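Local coordinates for protein carbohydrate oxidase (Microdochium nivale, PDB 3RJA) that catalyses the FAD-dependent oxidation of the C1 hydroxyl of mono-, oligo- and polysaccharides to lactones, reducing molecular oxygen to hydrogen peroxide, at residues T325-K330 with H379-W384; F354-V359 with L385-D390; A41-T46 with V86-M91; A65-H70 with G136-F141. One frame throughout, in Å; residues are numbered along the deposited sequence.

Contact 1. Residues T325-K330 with H379-W384; sequences TLKSIK and HRDKLW
L326 and W384 form an antiparallel hydrogen-bonded pair, L326 N reaching W384 O at 3.0 Å and W384 N reaching L326 O at 3.1 Å, while L383 N adds a weak bond to L326 O; with L383 and W384 both facing L326, the geometry defines a classic beta bulge. T325 meets H379 nearly at a right angle: its CG2 lies over one imidazole face, 3.8 Å from the centroid and 16° off the normal, a CH-pi contact. The K382 chain, bent at chi2 (-55°) and chi4 (-69°), runs its CG beside T325 OG1 (3.6 Å) and its CD beside K327 N before NZ turns back to a salt bridge with D381 OD1. An alanine here would strip the methylenes from T325 and is likely to leave D381 without this cationic mate. I329 CG2 approaches W384 NE1 obliquely, at 3.6 Å; that N-H bonds to E234 of helix 223-239. The chemistry implies a strand end held by backbone bonds, the K382 methylenes against T325 and its ammonium paired with D381.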
# COMPACT_ATOMS: atom_id res chain seq x y z
N THR A 325 -8.47 9.19 3.23
CA THR A 325 -8.76 8.52 4.47
C THR A 325 -9.72 9.49 5.21
O THR A 325 -9.48 10.67 5.26
CB THR A 325 -7.46 8.19 5.28
OG1 THR A 325 -6.77 9.40 5.66
CG2 THR A 325 -6.48 7.30 4.44
N LEU A 326 -10.83 8.99 5.76
CA LEU A 326 -11.82 9.88 6.38
C LEU A 326 -12.22 9.41 7.74
O LEU A 326 -12.40 8.20 7.94
CB LEU A 326 -13.09 9.97 5.54
CG LEU A 326 -13.00 10.15 4.02
CD1 LEU A 326 -14.42 9.91 3.42
CD2 LEU A 326 -12.44 11.55 3.65
N LYS A 327 -12.40 10.36 8.67
CA LYS A 327 -13.02 10.04 9.95
C LYS A 327 -14.43 9.51 9.72
O LYS A 327 -14.85 8.56 10.38
CB LYS A 327 -13.07 11.26 10.88
CG LYS A 327 -11.70 11.76 11.24
CD LYS A 327 -11.72 12.76 12.40
CE LYS A 327 -10.31 13.16 12.74
NZ LYS A 327 -10.26 14.52 13.39
N SER A 328 -15.15 10.13 8.80
CA SER A 328 -16.53 9.77 8.50
C SER A 328 -16.87 10.24 7.13
O SER A 328 -16.43 11.33 6.73
CB SER A 328 -17.51 10.47 9.46
OG SER A 328 -18.85 10.12 9.11
N ILE A 329 -17.72 9.51 6.43
CA ILE A 329 -18.18 10.06 5.13
C ILE A 329 -19.55 10.77 5.26
O ILE A 329 -20.05 11.38 4.30
CB ILE A 329 -18.19 8.97 4.01
CG1 ILE A 329 -18.07 9.64 2.62
CG2 ILE A 329 -19.42 8.07 4.16
CD1 ILE A 329 -17.91 8.66 1.44
N LYS A 330 -20.17 10.67 6.43
CA LYS A 330 -21.53 11.23 6.64
C LYS A 330 -21.65 12.73 6.31
O LYS A 330 -20.70 13.50 6.48
CB LYS A 330 -22.04 10.93 8.07
CG LYS A 330 -22.27 9.46 8.33
CD LYS A 330 -22.64 9.21 9.79
CE LYS A 330 -22.90 7.73 10.03
NZ LYS A 330 -23.30 7.46 11.43
N HIS A 379 -3.13 7.38 10.07
CA HIS A 379 -4.55 7.25 9.72
C HIS A 379 -5.35 6.43 10.74
O HIS A 379 -6.43 5.92 10.41
CB HIS A 379 -4.70 6.61 8.34
CG HIS A 379 -3.89 7.27 7.27
ND1 HIS A 379 -4.11 8.57 6.87
CD2 HIS A 379 -2.89 6.79 6.49
CE1 HIS A 379 -3.27 8.88 5.89
NE2 HIS A 379 -2.52 7.81 5.64
N ARG A 380 -4.82 6.28 11.95
CA ARG A 380 -5.48 5.38 12.94
C ARG A 380 -6.87 5.89 13.38
O ARG A 380 -7.65 5.13 13.96
CB ARG A 380 -4.58 5.18 14.19
CG ARG A 380 -3.18 4.63 13.88
CD ARG A 380 -3.14 3.19 13.30
NE ARG A 380 -1.75 2.77 13.15
CZ ARG A 380 -1.30 1.53 12.90
NH1 ARG A 380 -2.13 0.47 12.83
NH2 ARG A 380 0.02 1.34 12.75
N ASP A 381 -7.13 7.19 13.15
CA ASP A 381 -8.39 7.81 13.56
C ASP A 381 -9.31 7.94 12.36
O ASP A 381 -10.23 8.77 12.36
CB ASP A 381 -8.14 9.20 14.19
CG ASP A 381 -7.36 10.14 13.26
OD1 ASP A 381 -6.79 9.67 12.22
OD2 ASP A 381 -7.31 11.35 13.55
N LYS A 382 -9.02 7.17 11.31
CA LYS A 382 -9.84 7.19 10.07
C LYS A 382 -10.57 5.89 9.88
O LYS A 382 -9.96 4.81 9.89
CB LYS A 382 -8.99 7.48 8.82
CG LYS A 382 -8.01 8.68 8.94
CD LYS A 382 -8.75 10.00 9.34
CE LYS A 382 -7.95 11.27 9.03
NZ LYS A 382 -6.76 11.41 9.90
N LEU A 383 -11.89 5.99 9.70
CA LEU A 383 -12.74 4.84 9.51
C LEU A 383 -12.62 4.30 8.09
O LEU A 383 -12.54 3.07 7.88
CB LEU A 383 -14.22 5.19 9.84
CG LEU A 383 -15.16 3.97 9.84
CD1 LEU A 383 -16.21 4.05 10.94
CD2 LEU A 383 -15.82 3.75 8.48
N TRP A 384 -12.65 5.21 7.11
CA TRP A 384 -12.61 4.84 5.69
C TRP A 384 -11.22 5.03 5.07
O TRP A 384 -10.60 6.07 5.24
CB TRP A 384 -13.56 5.75 4.89
CG TRP A 384 -15.03 5.52 5.16
CD1 TRP A 384 -15.90 6.38 5.80
CD2 TRP A 384 -15.81 4.39 4.77
NE1 TRP A 384 -17.17 5.85 5.84
CE2 TRP A 384 -17.14 4.62 5.21
CE3 TRP A 384 -15.51 3.19 4.11
CZ2 TRP A 384 -18.17 3.70 5.00
CZ3 TRP A 384 -16.55 2.27 3.89
CH2 TRP A 384 -17.86 2.53 4.35

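Contact 2. Residues F354-V359 with L385-D390; sequences FYQLDV and LIQFYD. With ABL ((2R,3R,4R,5R)-4,5-dihydroxy-2-(hydroxymethyl)-6-oxopiperidin-3-yl beta-D-glucopyranoside), chain G.
F354, Q387 and Y389 bury the most surface where strands 354-359 and 385-390 run antiparallel, their axes 4.7 Å apart. F354 pairs with Y389 through two backbone bonds, and its ring receives Y389 CB over one face, 3.5 Å from the centroid and 17° off the normal. The two rings are almost parallel, with planes 10° apart, yet slid so far that they barely overlap. This placement follows from F354 CG sitting between its backbone N and carbonyl carbon (chi1 71°), which swings the ring across to the neighbouring strand. Q387 NE2 reaches the edge of the same ring at 3.9 Å from F354 CE1, the amide plane standing steeply to it. Extended along its whole chain, Q387 also sends NE2 in a weak bond to ABL O1A at 3.1 Å, while its OE1 is bonded to Y72. Y389 OH accepts from ABL O6A at 3.0 Å and is bonded to E317 as well. On the opposite sheet face, L357 CD2 packs on I386 CG2 at 3.7 Å. Polar and aromatic groups thus line one face of an inner strand pair in the eight-stranded antiparallel sheet, contributing to the wall of the pocket that binds the substrate analogue.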
# COMPACT_ATOMS: atom_id res chain seq x y z
N PHE A 354 -12.44 2.30 -11.08
CA PHE A 354 -13.10 1.81 -9.89
C PHE A 354 -12.88 2.73 -8.67
O PHE A 354 -11.97 3.58 -8.67
CB PHE A 354 -12.71 0.36 -9.60
CG PHE A 354 -11.29 0.18 -9.12
CD1 PHE A 354 -10.94 0.48 -7.81
CD2 PHE A 354 -10.30 -0.33 -9.99
CE1 PHE A 354 -9.62 0.29 -7.35
CE2 PHE A 354 -8.99 -0.52 -9.56
CZ PHE A 354 -8.64 -0.21 -8.23
N TYR A 355 -13.73 2.58 -7.66
CA TYR A 355 -13.40 3.04 -6.30
C TYR A 355 -13.50 1.83 -5.38
O TYR A 355 -14.21 0.87 -5.67
CB TYR A 355 -14.33 4.17 -5.83
CG TYR A 355 -15.76 3.70 -5.63
CD1 TYR A 355 -16.14 3.05 -4.45
CD2 TYR A 355 -16.73 3.89 -6.63
CE1 TYR A 355 -17.43 2.62 -4.27
CE2 TYR A 355 -18.04 3.46 -6.45
CZ TYR A 355 -18.38 2.82 -5.27
OH TYR A 355 -19.65 2.37 -5.06
N GLN A 356 -12.79 1.88 -4.26
CA GLN A 356 -12.96 0.93 -3.16
C GLN A 356 -13.10 1.74 -1.90
O GLN A 356 -12.29 2.63 -1.63
CB GLN A 356 -11.76 -0.02 -3.05
CG GLN A 356 -11.58 -0.85 -4.29
CD GLN A 356 -10.29 -1.63 -4.34
OE1 GLN A 356 -10.24 -2.76 -4.85
NE2 GLN A 356 -9.23 -1.03 -3.83
N LEU A 357 -14.16 1.44 -1.14
CA LEU A 357 -14.35 2.00 0.18
C LEU A 357 -14.06 0.90 1.22
O LEU A 357 -14.95 0.08 1.54
CB LEU A 357 -15.76 2.55 0.34
CG LEU A 357 -16.37 3.46 -0.76
CD1 LEU A 357 -17.78 3.96 -0.36
CD2 LEU A 357 -15.53 4.65 -1.12
N ASP A 358 -12.81 0.92 1.70
CA ASP A 358 -12.34 -0.08 2.65
C ASP A 358 -12.68 0.28 4.09
O ASP A 358 -12.46 1.40 4.53
CB ASP A 358 -10.83 -0.31 2.50
CG ASP A 358 -10.52 -1.16 1.29
OD1 ASP A 358 -10.56 -0.61 0.17
OD2 ASP A 358 -10.28 -2.39 1.44
N VAL A 359 -13.22 -0.70 4.82
CA VAL A 359 -13.52 -0.55 6.23
C VAL A 359 -12.21 -0.70 7.04
O VAL A 359 -11.79 -1.81 7.42
CB VAL A 359 -14.66 -1.49 6.65
CG1 VAL A 359 -14.87 -1.50 8.15
CG2 VAL A 359 -15.97 -1.08 5.92
N LEU A 385 -10.77 4.04 4.32
CA LEU A 385 -9.64 4.16 3.41
C LEU A 385 -10.23 4.01 1.99
O LEU A 385 -10.89 3.02 1.69
CB LEU A 385 -8.58 3.07 3.67
CG LEU A 385 -7.59 2.76 2.53
CD1 LEU A 385 -6.72 3.95 2.17
CD2 LEU A 385 -6.69 1.60 2.86
N ILE A 386 -9.99 4.99 1.13
CA ILE A 386 -10.70 5.05 -0.14
C ILE A 386 -9.70 5.12 -1.27
O ILE A 386 -8.80 5.97 -1.24
CB ILE A 386 -11.66 6.27 -0.20
CG1 ILE A 386 -12.70 6.19 0.94
CG2 ILE A 386 -12.33 6.41 -1.59
CD1 ILE A 386 -13.59 7.47 1.08
N GLN A 387 -9.85 4.23 -2.24
CA GLN A 387 -9.06 4.26 -3.45
C GLN A 387 -9.92 4.62 -4.66
O GLN A 387 -11.04 4.10 -4.82
CB GLN A 387 -8.35 2.91 -3.68
CG GLN A 387 -7.45 2.96 -4.95
CD GLN A 387 -6.52 1.77 -5.12
OE1 GLN A 387 -5.49 1.88 -5.80
NE2 GLN A 387 -6.90 0.61 -4.54
N PHE A 388 -9.37 5.52 -5.49
CA PHE A 388 -9.92 5.96 -6.77
C PHE A 388 -8.88 5.60 -7.82
O PHE A 388 -7.71 5.93 -7.66
CB PHE A 388 -10.07 7.49 -6.80
CG PHE A 388 -11.06 8.06 -5.81
CD1 PHE A 388 -12.43 8.11 -6.10
CD2 PHE A 388 -10.61 8.57 -4.61
CE1 PHE A 388 -13.33 8.66 -5.19
CE2 PHE A 388 -11.50 9.13 -3.68
CZ PHE A 388 -12.87 9.17 -3.98
N TYR A 389 -9.30 4.92 -8.89
CA TYR A 389 -8.36 4.34 -9.88
C TYR A 389 -8.95 4.53 -11.28
O TYR A 389 -10.12 4.23 -11.49
CB TYR A 389 -8.21 2.85 -9.63
CG TYR A 389 -6.92 2.18 -10.11
CD1 TYR A 389 -5.81 2.10 -9.28
CD2 TYR A 389 -6.84 1.57 -11.37
CE1 TYR A 389 -4.65 1.45 -9.67
CE2 TYR A 389 -5.66 0.91 -11.77
CZ TYR A 389 -4.58 0.86 -10.90
OH TYR A 389 -3.41 0.24 -11.25
N ASP A 390 -8.13 5.00 -12.21
CA ASP A 390 -8.54 5.44 -13.54
C ASP A 390 -7.57 4.85 -14.58
O ASP A 390 -6.46 5.34 -14.76
CB ASP A 390 -8.50 6.96 -13.56
CG ASP A 390 -9.09 7.56 -14.81
OD1 ASP A 390 -9.58 6.78 -15.69
OD2 ASP A 390 -9.04 8.82 -14.92
C1A ABL G . -5.16 -2.05 -4.94
O1A ABL G . -4.69 -1.49 -3.92
C2A ABL G . -6.42 -2.93 -4.85
O2A ABL G . -6.41 -3.58 -3.58
C3A ABL G . -6.54 -3.97 -5.99
O3A ABL G . -7.89 -4.47 -5.97
C4A ABL G . -6.31 -3.28 -7.33
O1 ABL G . -6.45 -4.20 -8.44
C5A ABL G . -4.86 -2.69 -7.36
N5 ABL G . -4.57 -1.88 -6.14
C6A ABL G . -4.62 -1.74 -8.56
O6A ABL G . -3.25 -1.67 -8.98
C1 ABL G . -7.70 -4.24 -9.18
C2 ABL G . -7.46 -4.76 -10.62
O2 ABL G . -6.52 -3.90 -11.27
C3 ABL G . -8.80 -4.82 -11.37
O3 ABL G . -8.64 -5.32 -12.69
C4 ABL G . -9.81 -5.67 -10.53
O4 ABL G . -11.07 -5.78 -11.18
C5 ABL G . -9.99 -5.06 -9.14
O5 ABL G . -8.68 -5.01 -8.50
C6 ABL G . -11.00 -5.82 -8.28
O6 ABL G . -10.74 -7.18 -8.16
O HOH W 1 -9.14 1.27 -0.41
O HOH W 2 -8.26 0.05 -1.60

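Contact 3. Residues A41-T46 with V86-M91; sequences AQTQTT and VQLDRM. With ABL ((2R,3R,4R,5R)-4,5-dihydroxy-2-(hydroxymethyl)-6-oxopiperidin-3-yl beta-D-glucopyranoside), chain H; TRS (2-amino-2-hydroxymethyl-propane-1,3-diol), chain I.
Q87 O is gripped by two donors: T43 N reaches it from across the contact at 3.2 Å, and a water donates to it at 2.7 Å. The same water donates to T43 O and accepts from R90 N, joining the two segments just past the strand ends. M91 packs its CG 3.2 Å from T43 O and its SD 3.2 Å from T43 OG1. A bend at chi3 (75°) then carries its CE toward the backbone of Q44 and T45. T43 CG2 meets V86 CG1 at 3.8 Å. In the conformer given, the R90 guanidinium has the end of the Q42 side chain over one face, the amide and guanidinium planes 36° apart, and R90 NH1 makes a salt bridge to D89 OD1; R90 also bridges to D21 and D25 of helix 20-25. Q87 NE2 comes to D89 OD1 at 2.9 Å from above the carboxylate plane. R24 and R111 hold OD2, so the carboxylate is probably strongly stabilised as an anion. Q42 borders a second bound molecule of the substrate analogue. Q87 N bonds A41 O at 2.8 Å. These backbone bonds belong to the parallel pairing of strands 39-42 and 84-87 in the small three-stranded sheet of the FAD-binding domain.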
# COMPACT_ATOMS: atom_id res chain seq x y z
N ALA A 41 21.66 -0.60 -9.90
CA ALA A 41 22.40 -1.56 -9.08
C ALA A 41 21.45 -2.70 -8.68
O ALA A 41 20.50 -2.48 -7.91
CB ALA A 41 22.95 -0.90 -7.82
N GLN A 42 21.69 -3.88 -9.24
CA GLN A 42 20.81 -5.03 -8.98
C GLN A 42 21.44 -5.82 -7.82
O GLN A 42 22.28 -6.72 -8.04
CB GLN A 42 20.69 -5.90 -10.24
CG GLN A 42 19.56 -6.94 -10.17
CD GLN A 42 19.64 -7.94 -11.31
OE1 GLN A 42 18.94 -7.80 -12.34
NE2 GLN A 42 20.46 -8.95 -11.14
N THR A 43 21.07 -5.45 -6.60
CA THR A 43 21.81 -5.90 -5.41
C THR A 43 21.48 -7.33 -5.01
O THR A 43 20.35 -7.76 -5.17
CB THR A 43 21.55 -4.97 -4.20
OG1 THR A 43 20.14 -4.90 -3.92
CG2 THR A 43 22.12 -3.56 -4.46
N GLN A 44 22.45 -8.02 -4.41
CA GLN A 44 22.25 -9.37 -3.91
C GLN A 44 22.39 -9.45 -2.38
O GLN A 44 21.87 -10.37 -1.75
CB GLN A 44 23.24 -10.35 -4.59
CG GLN A 44 22.95 -10.58 -6.08
CD GLN A 44 21.67 -11.42 -6.33
OE1 GLN A 44 21.20 -12.15 -5.44
NE2 GLN A 44 21.10 -11.31 -7.53
N THR A 45 23.09 -8.50 -1.79
CA THR A 45 23.39 -8.54 -0.35
C THR A 45 23.22 -7.16 0.30
O THR A 45 23.17 -6.14 -0.41
CB THR A 45 24.86 -8.92 -0.11
OG1 THR A 45 25.69 -7.86 -0.62
CG2 THR A 45 25.23 -10.28 -0.79
N THR A 46 23.21 -7.13 1.64
CA THR A 46 23.19 -5.88 2.37
C THR A 46 24.40 -5.00 2.02
O THR A 46 24.26 -3.78 1.80
CB THR A 46 23.09 -6.12 3.89
OG1 THR A 46 21.90 -6.89 4.15
CG2 THR A 46 22.99 -4.78 4.68
N VAL A 86 18.49 1.45 -6.74
CA VAL A 86 18.87 0.22 -6.06
C VAL A 86 17.73 -0.75 -6.26
O VAL A 86 16.68 -0.64 -5.59
CB VAL A 86 19.13 0.45 -4.56
CG1 VAL A 86 19.46 -0.85 -3.83
CG2 VAL A 86 20.25 1.50 -4.36
N GLN A 87 17.92 -1.67 -7.23
CA GLN A 87 16.89 -2.62 -7.67
C GLN A 87 16.96 -3.85 -6.74
O GLN A 87 17.96 -4.55 -6.73
CB GLN A 87 17.17 -3.04 -9.11
CG GLN A 87 16.26 -4.12 -9.65
CD GLN A 87 14.78 -3.70 -9.60
OE1 GLN A 87 14.46 -2.52 -9.69
NE2 GLN A 87 13.90 -4.68 -9.47
N LEU A 88 15.90 -4.07 -5.94
CA LEU A 88 15.98 -5.03 -4.83
C LEU A 88 15.34 -6.39 -5.11
O LEU A 88 15.51 -7.34 -4.33
CB LEU A 88 15.34 -4.44 -3.55
CG LEU A 88 16.00 -3.19 -2.94
CD1 LEU A 88 15.12 -2.57 -1.81
CD2 LEU A 88 17.42 -3.50 -2.41
N ASP A 89 14.62 -6.49 -6.23
CA ASP A 89 13.70 -7.59 -6.43
C ASP A 89 14.32 -8.99 -6.69
O ASP A 89 13.57 -9.97 -6.91
CB ASP A 89 12.63 -7.21 -7.48
CG ASP A 89 13.03 -7.62 -8.90
OD1 ASP A 89 14.23 -7.57 -9.23
OD2 ASP A 89 12.11 -7.97 -9.69
N ARG A 90 15.65 -9.12 -6.65
CA ARG A 90 16.27 -10.45 -6.73
C ARG A 90 16.61 -10.93 -5.31
O ARG A 90 17.05 -12.06 -5.13
CB ARG A 90 17.53 -10.47 -7.61
CG ARG A 90 17.37 -9.99 -9.04
CD ARG A 90 16.22 -10.70 -9.79
NE ARG A 90 16.42 -10.63 -11.23
CZ ARG A 90 16.11 -9.56 -11.97
NH1 ARG A 90 15.58 -8.49 -11.40
NH2 ARG A 90 16.32 -9.58 -13.28
N MET A 91 16.42 -10.05 -4.32
CA MET A 91 16.63 -10.41 -2.91
C MET A 91 15.27 -10.79 -2.31
O MET A 91 14.53 -9.94 -1.79
CB MET A 91 17.28 -9.26 -2.14
CG MET A 91 18.65 -8.80 -2.69
SD MET A 91 19.13 -7.23 -1.95
CE MET A 91 19.58 -7.85 -0.33
C1A ABL H . 22.09 -7.09 -16.52
O1A ABL H . 21.48 -6.17 -17.11
C2A ABL H . 22.77 -8.23 -17.29
O2A ABL H . 22.05 -8.38 -18.51
C3A ABL H . 22.65 -9.55 -16.51
O3A ABL H . 23.41 -10.55 -17.22
C4A ABL H . 23.21 -9.40 -15.13
O1 ABL H . 23.09 -10.63 -14.40
C5A ABL H . 22.25 -8.40 -14.42
N5 ABL H . 22.17 -7.13 -15.17
C6A ABL H . 22.80 -8.05 -13.02
O6A ABL H . 24.22 -8.01 -13.03
C1 ABL H . 24.26 -11.37 -13.95
C2 ABL H . 23.79 -12.60 -13.16
O2 ABL H . 23.00 -12.21 -12.03
C3 ABL H . 24.99 -13.42 -12.68
O3 ABL H . 24.49 -14.63 -12.15
C4 ABL H . 26.00 -13.65 -13.85
O4 ABL H . 27.20 -14.22 -13.35
C5 ABL H . 26.31 -12.34 -14.58
O5 ABL H . 25.06 -11.80 -15.02
C6 ABL H . 27.33 -12.47 -15.72
O6 ABL H . 27.01 -13.40 -16.72
C TRS I . 19.67 -14.44 -3.01
C1 TRS I . 20.75 -13.70 -2.26
C2 TRS I . 18.53 -14.23 -2.04
C3 TRS I . 19.96 -15.86 -3.49
N TRS I . 19.40 -13.65 -4.22
O1 TRS I . 20.24 -12.40 -2.01
O2 TRS I . 17.33 -13.91 -2.72
O3 TRS I . 19.18 -16.15 -4.64
O HOH W 3 17.97 -7.26 -6.45

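Contact 4. Residues A65-H70 with G136-F141; sequences AKSGGH and GISGHF. With FAD (flavin-adenine dinucleotide), chain B.
S67 sets its OG against the start of helix 137-142, where S138 N gives it a weak bond of 3.4 Å and S138 CB lies beside it. The hydroxyl stands anti to its own backbone N (chi1 175°), which carries it across to the helix; P108 O is a further partner of both serine hydroxyls. G68 and G136 bring their CA atoms to 3.6 Å, and a side chain on either would collide with the other's backbone. A CB on G139 would likewise strike FAD O5'. Between the two segments runs the FAD pyrophosphate, met by six of their backbone N-H groups: S67 N and G69 N share O1A, G68 N and G139 N share O1P, and H70 N and G136 N share O2P. This glycine-rich loop, facing a helix start, is the pyrophosphate-binding element of the FAD-binding domain of this oxidoreductase family, and the helix's first N-H groups probably help to offset the phosphate charge. Further along, H70 ND1 is covalently joined to FAD C8M at 1.5 Å, tethering the isoalloxazine. H140 ND1 and FAD O2' are hydrogen-bonded at 2.9 Å, while NE2 is fixed by G130 N. A leucine in place of H140 would probably leave both the ribityl hydroxyl and that backbone N-H without their imidazole partner. On the adenine side, S138 CB packs 3.2 Å from FAD N7A.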
# COMPACT_ATOMS: atom_id res chain seq x y z
N ALA A 65 15.40 3.34 -3.73
CA ALA A 65 15.20 1.86 -3.76
C ALA A 65 13.91 1.46 -4.49
O ALA A 65 12.88 2.13 -4.36
CB ALA A 65 15.21 1.31 -2.37
N LYS A 66 13.97 0.40 -5.28
CA LYS A 66 12.77 -0.13 -5.93
C LYS A 66 12.68 -1.57 -5.48
O LYS A 66 13.62 -2.33 -5.67
CB LYS A 66 12.85 -0.06 -7.48
CG LYS A 66 11.51 -0.40 -8.18
CD LYS A 66 11.34 0.29 -9.57
CE LYS A 66 12.13 -0.45 -10.67
NZ LYS A 66 11.66 -1.83 -10.87
N SER A 67 11.54 -1.93 -4.87
CA SER A 67 11.34 -3.25 -4.30
C SER A 67 10.43 -4.03 -5.28
O SER A 67 10.93 -4.76 -6.13
CB SER A 67 10.73 -3.09 -2.90
OG SER A 67 10.38 -4.31 -2.31
N GLY A 68 9.10 -3.87 -5.18
CA GLY A 68 8.18 -4.49 -6.15
C GLY A 68 7.84 -3.58 -7.33
O GLY A 68 7.23 -4.03 -8.31
N GLY A 69 8.14 -2.28 -7.17
CA GLY A 69 7.93 -1.30 -8.23
C GLY A 69 6.49 -0.89 -8.40
O GLY A 69 6.12 -0.25 -9.41
N HIS A 70 5.67 -1.21 -7.41
CA HIS A 70 4.26 -0.85 -7.45
C HIS A 70 3.87 0.60 -7.14
O HIS A 70 2.70 0.97 -7.27
CB HIS A 70 3.42 -1.88 -6.68
CG HIS A 70 3.03 -3.05 -7.54
ND1 HIS A 70 1.78 -3.16 -8.11
CD2 HIS A 70 3.76 -4.10 -7.99
CE1 HIS A 70 1.75 -4.25 -8.86
NE2 HIS A 70 2.93 -4.84 -8.80
N GLY A 136 5.78 -5.33 -3.75
CA GLY A 136 6.99 -5.54 -2.97
C GLY A 136 6.73 -5.36 -1.47
O GLY A 136 5.95 -4.47 -1.06
N ILE A 137 7.35 -6.22 -0.67
CA ILE A 137 7.34 -6.10 0.78
C ILE A 137 7.77 -4.69 1.28
O ILE A 137 7.16 -4.16 2.22
CB ILE A 137 8.20 -7.21 1.45
CG1 ILE A 137 7.94 -7.27 2.95
CG2 ILE A 137 9.69 -7.08 1.14
CD1 ILE A 137 8.82 -8.29 3.68
N SER A 138 8.80 -4.09 0.66
CA SER A 138 9.38 -2.88 1.27
C SER A 138 8.51 -1.65 1.13
O SER A 138 8.23 -1.02 2.12
CB SER A 138 10.82 -2.60 0.83
OG SER A 138 11.64 -3.69 1.16
N GLY A 139 8.08 -1.30 -0.09
CA GLY A 139 7.15 -0.16 -0.24
C GLY A 139 5.86 -0.34 0.54
O GLY A 139 5.34 0.61 1.14
N HIS A 140 5.35 -1.56 0.54
CA HIS A 140 4.06 -1.90 1.17
C HIS A 140 4.13 -1.74 2.69
O HIS A 140 3.35 -0.97 3.27
CB HIS A 140 3.67 -3.33 0.81
CG HIS A 140 2.26 -3.72 1.17
ND1 HIS A 140 1.16 -3.23 0.51
CD2 HIS A 140 1.79 -4.62 2.08
CE1 HIS A 140 0.06 -3.80 0.99
NE2 HIS A 140 0.42 -4.62 1.97
N PHE A 141 5.07 -2.45 3.31
CA PHE A 141 5.18 -2.45 4.77
C PHE A 141 5.66 -1.09 5.31
O PHE A 141 5.29 -0.70 6.41
CB PHE A 141 6.13 -3.57 5.24
CG PHE A 141 5.52 -4.96 5.23
CD1 PHE A 141 5.05 -5.56 4.04
CD2 PHE A 141 5.44 -5.70 6.42
CE1 PHE A 141 4.52 -6.85 4.05
CE2 PHE A 141 4.91 -6.99 6.45
CZ PHE A 141 4.46 -7.58 5.24
PA FAD B . 8.21 0.45 -4.95
O1A FAD B . 9.37 -0.46 -5.24
O2A FAD B . 7.73 1.26 -6.13
O5B FAD B . 8.62 1.46 -3.77
C5B FAD B . 7.61 2.24 -3.13
C4B FAD B . 8.30 3.28 -2.23
O4B FAD B . 9.01 2.61 -1.18
C3B FAD B . 9.33 4.13 -2.97
O3B FAD B . 9.43 5.40 -2.32
C2B FAD B . 10.61 3.35 -2.71
O2B FAD B . 11.82 4.06 -2.84
C1B FAD B . 10.37 2.90 -1.27
N9A FAD B . 11.14 1.69 -0.98
C8A FAD B . 11.22 0.53 -1.74
N7A FAD B . 12.05 -0.32 -1.08
C5A FAD B . 12.46 0.26 0.06
C6A FAD B . 13.32 -0.17 1.08
N6A FAD B . 13.88 -1.40 1.04
N1A FAD B . 13.54 0.69 2.14
C2A FAD B . 12.97 1.95 2.18
N3A FAD B . 12.15 2.40 1.15
C4A FAD B . 11.90 1.55 0.12
N1 FAD B . -1.81 -1.25 -1.11
C2 FAD B . -2.47 -1.68 0.05
O2 FAD B . -2.30 -1.12 1.14
N3 FAD B . -3.29 -2.80 -0.07
C4 FAD B . -3.41 -3.59 -1.20
O4 FAD B . -4.07 -4.65 -1.18
C4X FAD B . -2.72 -3.06 -2.42
N5 FAD B . -2.79 -3.73 -3.56
C5X FAD B . -2.09 -3.33 -4.67
C6 FAD B . -2.11 -4.11 -5.86
C7 FAD B . -1.30 -3.79 -6.93
C7M FAD B . -1.33 -4.63 -8.22
C8 FAD B . -0.36 -2.74 -6.79
C8M FAD B . 0.56 -2.36 -7.94
C9 FAD B . -0.38 -1.92 -5.67
C9A FAD B . -1.23 -2.21 -4.58
N10 FAD B . -1.17 -1.49 -3.36
C10 FAD B . -1.98 -1.84 -2.29
C1' FAD B . -0.26 -0.30 -3.27
C2' FAD B . 1.06 -0.68 -2.63
O2' FAD B . 0.87 -0.87 -1.23
C3' FAD B . 2.07 0.43 -2.82
O3' FAD B . 2.17 0.77 -4.18
C4' FAD B . 3.43 -0.01 -2.25
O4' FAD B . 4.16 1.12 -1.88
C5' FAD B . 4.21 -0.86 -3.25
O5' FAD B . 5.43 -1.26 -2.69
P FAD B . 6.65 -1.69 -3.67
O1P FAD B . 7.82 -2.17 -2.88
O2P FAD B . 6.14 -2.72 -4.68
O3P FAD B . 6.89 -0.29 -4.42

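How the contacts relate
All four contacts are largely buried, but contact 3, centred about 21 Å from the chain centre, includes exposed Q44 and T45, whereas contact 4 lies deepest, with its centre about 9 Å away. Contacts 1 and 2 share the eight-stranded antiparallel sheet: L326 CD1 meets I386 CD1 at 3.5 Å, and the W384 ring packs on the strand carrying L357 and V359. Contacts 3 and 4 share the parallel sheet, where K66 bonds the backbone of V86 and L88. Chemistry follows place: contact 1 ends a strand with a bulge, contact 2 turns aromatic and amide groups to sugar, contact 3 concentrates charge, and contact 4 turns backbone N-H groups to phosphate.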